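Local structure of putative xanthine dehydrogenase YAGS fad-binding subunit (Escherichia coli, 5G5G) at residues 211-216 with 462-467. The protein is the molybdenum-bearing subunit of a periplasmic aldehyde oxidase, binding a pterin cytosine dinucleotide cofactor and probably oxidising aldehydes to carboxylic acids. Numbering follows the deposited sequence.
Sequences QMIDWC and ETDMTD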
loop_
_atom_site.group_PDB
_atom_site.type_symbol
_atom_site.label_atom_id
_atom_site.label_comp_id
_atom_site.label_asym_id
_atom_site.label_seq_id
_atom_site.Cartn_x
_atom_site.Cartn_y
_atom_site.Cartn_z
ATOM N N GLN C 211 3.235 16.849 0.783
ATOM C CA GLN C 211 2.648 17.215 -0.495
ATOM C C GLN C 211 2.519 18.748 -0.668
ATOM O O GLN C 211 2.349 19.218 -1.816
ATOM C CB GLN C 211 1.243 16.610 -0.610
ATOM C CG GLN C 211 1.183 15.079 -0.586
ATOM C CD GLN C 211 -0.199 14.464 -0.571
ATOM O OE1 GLN C 211 -0.480 13.502 0.152
ATOM N NE2 GLN C 211 -1.094 15.040 -1.374
ATOM N N MET C 212 2.520 19.489 0.433
ATOM C CA MET C 212 2.099 20.911 0.467
ATOM C C MET C 212 3.106 21.726 1.245
ATOM O O MET C 212 3.020 21.825 2.463
ATOM C CB MET C 212 0.726 21.026 1.119
ATOM C CG MET C 212 -0.412 20.336 0.393
ATOM S SD MET C 212 -0.829 21.373 -1.038
ATOM C CE MET C 212 -2.220 20.585 -1.729
ATOM N N ILE C 213 4.119 22.234 0.548
ATOM C CA ILE C 213 5.327 22.791 1.165
ATOM C C ILE C 213 4.933 24.015 1.956
ATOM O O ILE C 213 5.363 24.181 3.106
ATOM C CB ILE C 213 6.397 23.175 0.121
ATOM C CG1 ILE C 213 6.971 21.928 -0.592
ATOM C CG2 ILE C 213 7.539 24.012 0.722
ATOM C CD1 ILE C 213 7.831 21.040 0.326
ATOM N N ASP C 214 4.113 24.879 1.347
ATOM C CA ASP C 214 3.804 26.146 2.049
ATOM C C ASP C 214 2.923 25.908 3.282
ATOM O O ASP C 214 3.138 26.546 4.319
ATOM C CB ASP C 214 3.159 27.162 1.113
ATOM C CG ASP C 214 3.080 28.541 1.733
ATOM O OD1 ASP C 214 4.112 29.139 2.100
ATOM O OD2 ASP C 214 1.950 29.048 1.771
ATOM N N TRP C 215 1.951 24.999 3.196
ATOM C CA TRP C 215 1.089 24.689 4.345
ATOM C C TRP C 215 1.955 24.105 5.446
ATOM O O TRP C 215 1.760 24.419 6.618
ATOM C CB TRP C 215 0.054 23.630 4.013
ATOM C CG TRP C 215 -1.056 24.094 3.099
ATOM C CD1 TRP C 215 -1.262 25.346 2.586
ATOM C CD2 TRP C 215 -2.127 23.278 2.655
ATOM N NE1 TRP C 215 -2.409 25.329 1.772
ATOM C CE2 TRP C 215 -2.974 24.076 1.848
ATOM C CE3 TRP C 215 -2.451 21.934 2.853
ATOM C CZ2 TRP C 215 -4.150 23.570 1.274
ATOM C CZ3 TRP C 215 -3.620 21.436 2.284
ATOM C CH2 TRP C 215 -4.428 22.241 1.468
ATOM N N CYS C 216 2.875 23.224 5.062
ATOM C CA CYS C 216 3.817 22.621 6.071
ATOM C C CYS C 216 4.564 23.699 6.815
ATOM O O CYS C 216 4.641 23.705 8.056
ATOM C CB CYS C 216 4.793 21.677 5.369
ATOM S SG CYS C 216 5.950 20.801 6.467
ATOM N N GLU C 462 12.177 27.090 -10.943
ATOM C CA GLU C 462 12.076 26.882 -9.490
ATOM C C GLU C 462 10.648 27.140 -9.029
ATOM O O GLU C 462 10.101 28.209 -9.280
ATOM C CB GLU C 462 12.984 27.828 -8.742
ATOM C CG GLU C 462 14.472 27.629 -9.084
ATOM C CD GLU C 462 15.374 28.795 -8.731
ATOM O OE1 GLU C 462 14.946 29.975 -8.804
ATOM O OE2 GLU C 462 16.544 28.527 -8.448
ATOM N N THR C 463 10.094 26.198 -8.295
ATOM C CA THR C 463 8.804 26.398 -7.632
ATOM C C THR C 463 8.685 25.420 -6.451
ATOM O O THR C 463 9.269 24.346 -6.483
ATOM C CB THR C 463 7.655 26.249 -8.650
ATOM O OG1 THR C 463 6.401 26.413 -7.991
ATOM C CG2 THR C 463 7.722 24.881 -9.391
ATOM N N ASP C 464 7.923 25.759 -5.429
ATOM C CA ASP C 464 7.795 24.838 -4.297
ATOM C C ASP C 464 6.799 23.670 -4.543
ATOM O O ASP C 464 6.523 22.850 -3.642
ATOM C CB ASP C 464 7.443 25.583 -3.005
ATOM C CG ASP C 464 5.952 25.894 -2.844
ATOM O OD1 ASP C 464 5.140 25.659 -3.796
ATOM O OD2 ASP C 464 5.571 26.426 -1.762
ATOM N N MET C 465 6.254 23.608 -5.743
ATOM C CA MET C 465 5.452 22.446 -6.135
ATOM C C MET C 465 6.157 21.133 -5.877
ATOM O O MET C 465 7.379 21.063 -5.975
ATOM C CB MET C 465 5.107 22.551 -7.619
ATOM C CG MET C 465 4.230 21.446 -8.122
ATOM S SD MET C 465 2.627 21.383 -7.279
ATOM C CE MET C 465 2.013 19.921 -8.020
ATOM N N THR C 466 5.393 20.123 -5.510
ATOM C CA THR C 466 5.922 18.774 -5.249
ATOM C C THR C 466 5.628 17.805 -6.380
ATOM O O THR C 466 4.652 17.979 -7.194
ATOM C CB THR C 466 5.344 18.225 -3.925
ATOM O OG1 THR C 466 3.899 18.334 -3.958
ATOM C CG2 THR C 466 5.895 18.992 -2.779
ATOM N N ASP C 467 6.469 16.779 -6.419
ATOM C CA ASP C 467 6.295 15.622 -7.298
ATOM C C ASP C 467 6.221 14.453 -6.397
ATOM O O ASP C 467 7.234 14.023 -5.836
ATOM C CB ASP C 467 7.428 15.479 -8.346
ATOM C CG ASP C 467 7.084 14.467 -9.442
ATOM O OD1 ASP C 467 6.324 13.498 -9.115
ATOM O OD2 ASP C 467 7.544 14.685 -10.593
HETATM O O HOH W 1 3.976 22.580 -2.458
HETATM O O HOH W 2 3.046 25.123 -1.690
#
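Thr466 donates its hydroxyl to the backbone carbonyl of Gln211, with OG1 2.8 Å from O; the donor stands above the carbonyl plane, 38° out of it, and meets the C=O at an angle of 121°. A chi1 of 52° sets OG1 between the backbone N and the carbonyl carbon and leaves CG2 to pack on Ile213, whose CG1 lies 3.8 Å from it. The same CG1 is pressed to 3.2 Å from the carbonyl O of Asp464, the closest approach apart from the hydrogen bond, and the isoleucine also touches Ile233 of strand 231-234. That carbonyl O also takes a water, 2.8 Å away, held by Ile213 N. The contact thus joins the two molybdopterin cofactor-binding regions of the chain, bringing the start of helix 213-224 against the loop after strand 459-462. The cofactor site is adjacent: Gln211 NE2 hydrogen-bonds an oxygen of the dioxothiomolybdenum ion, and Met465 touches the pterin cytosine dinucleotide. Ser506, hydrogen-bonded through OG to Thr466 OG1 and through its backbone O to Gln211 NE2, ties the two residues together from a third segment. A valine at Thr466 would probably keep much of the packing on Ile213 but leave the Gln211 carbonyl and the Ser506 hydroxyl without this partner, loosening the backbone behind the glutamine that hydrogen-bonds the molybdenum centre. Toward partly exposed Asp214 the fit slackens and water mediates: a second water accepts from Asp214 N, at the first turn of the helix, and donates to Asp464 OD2 at 2.8 Å. The Asp464 carboxylate, steadied through OD1 by Ser503, remains 4.9 Å from that of Asp214, measured OD2 to OD1.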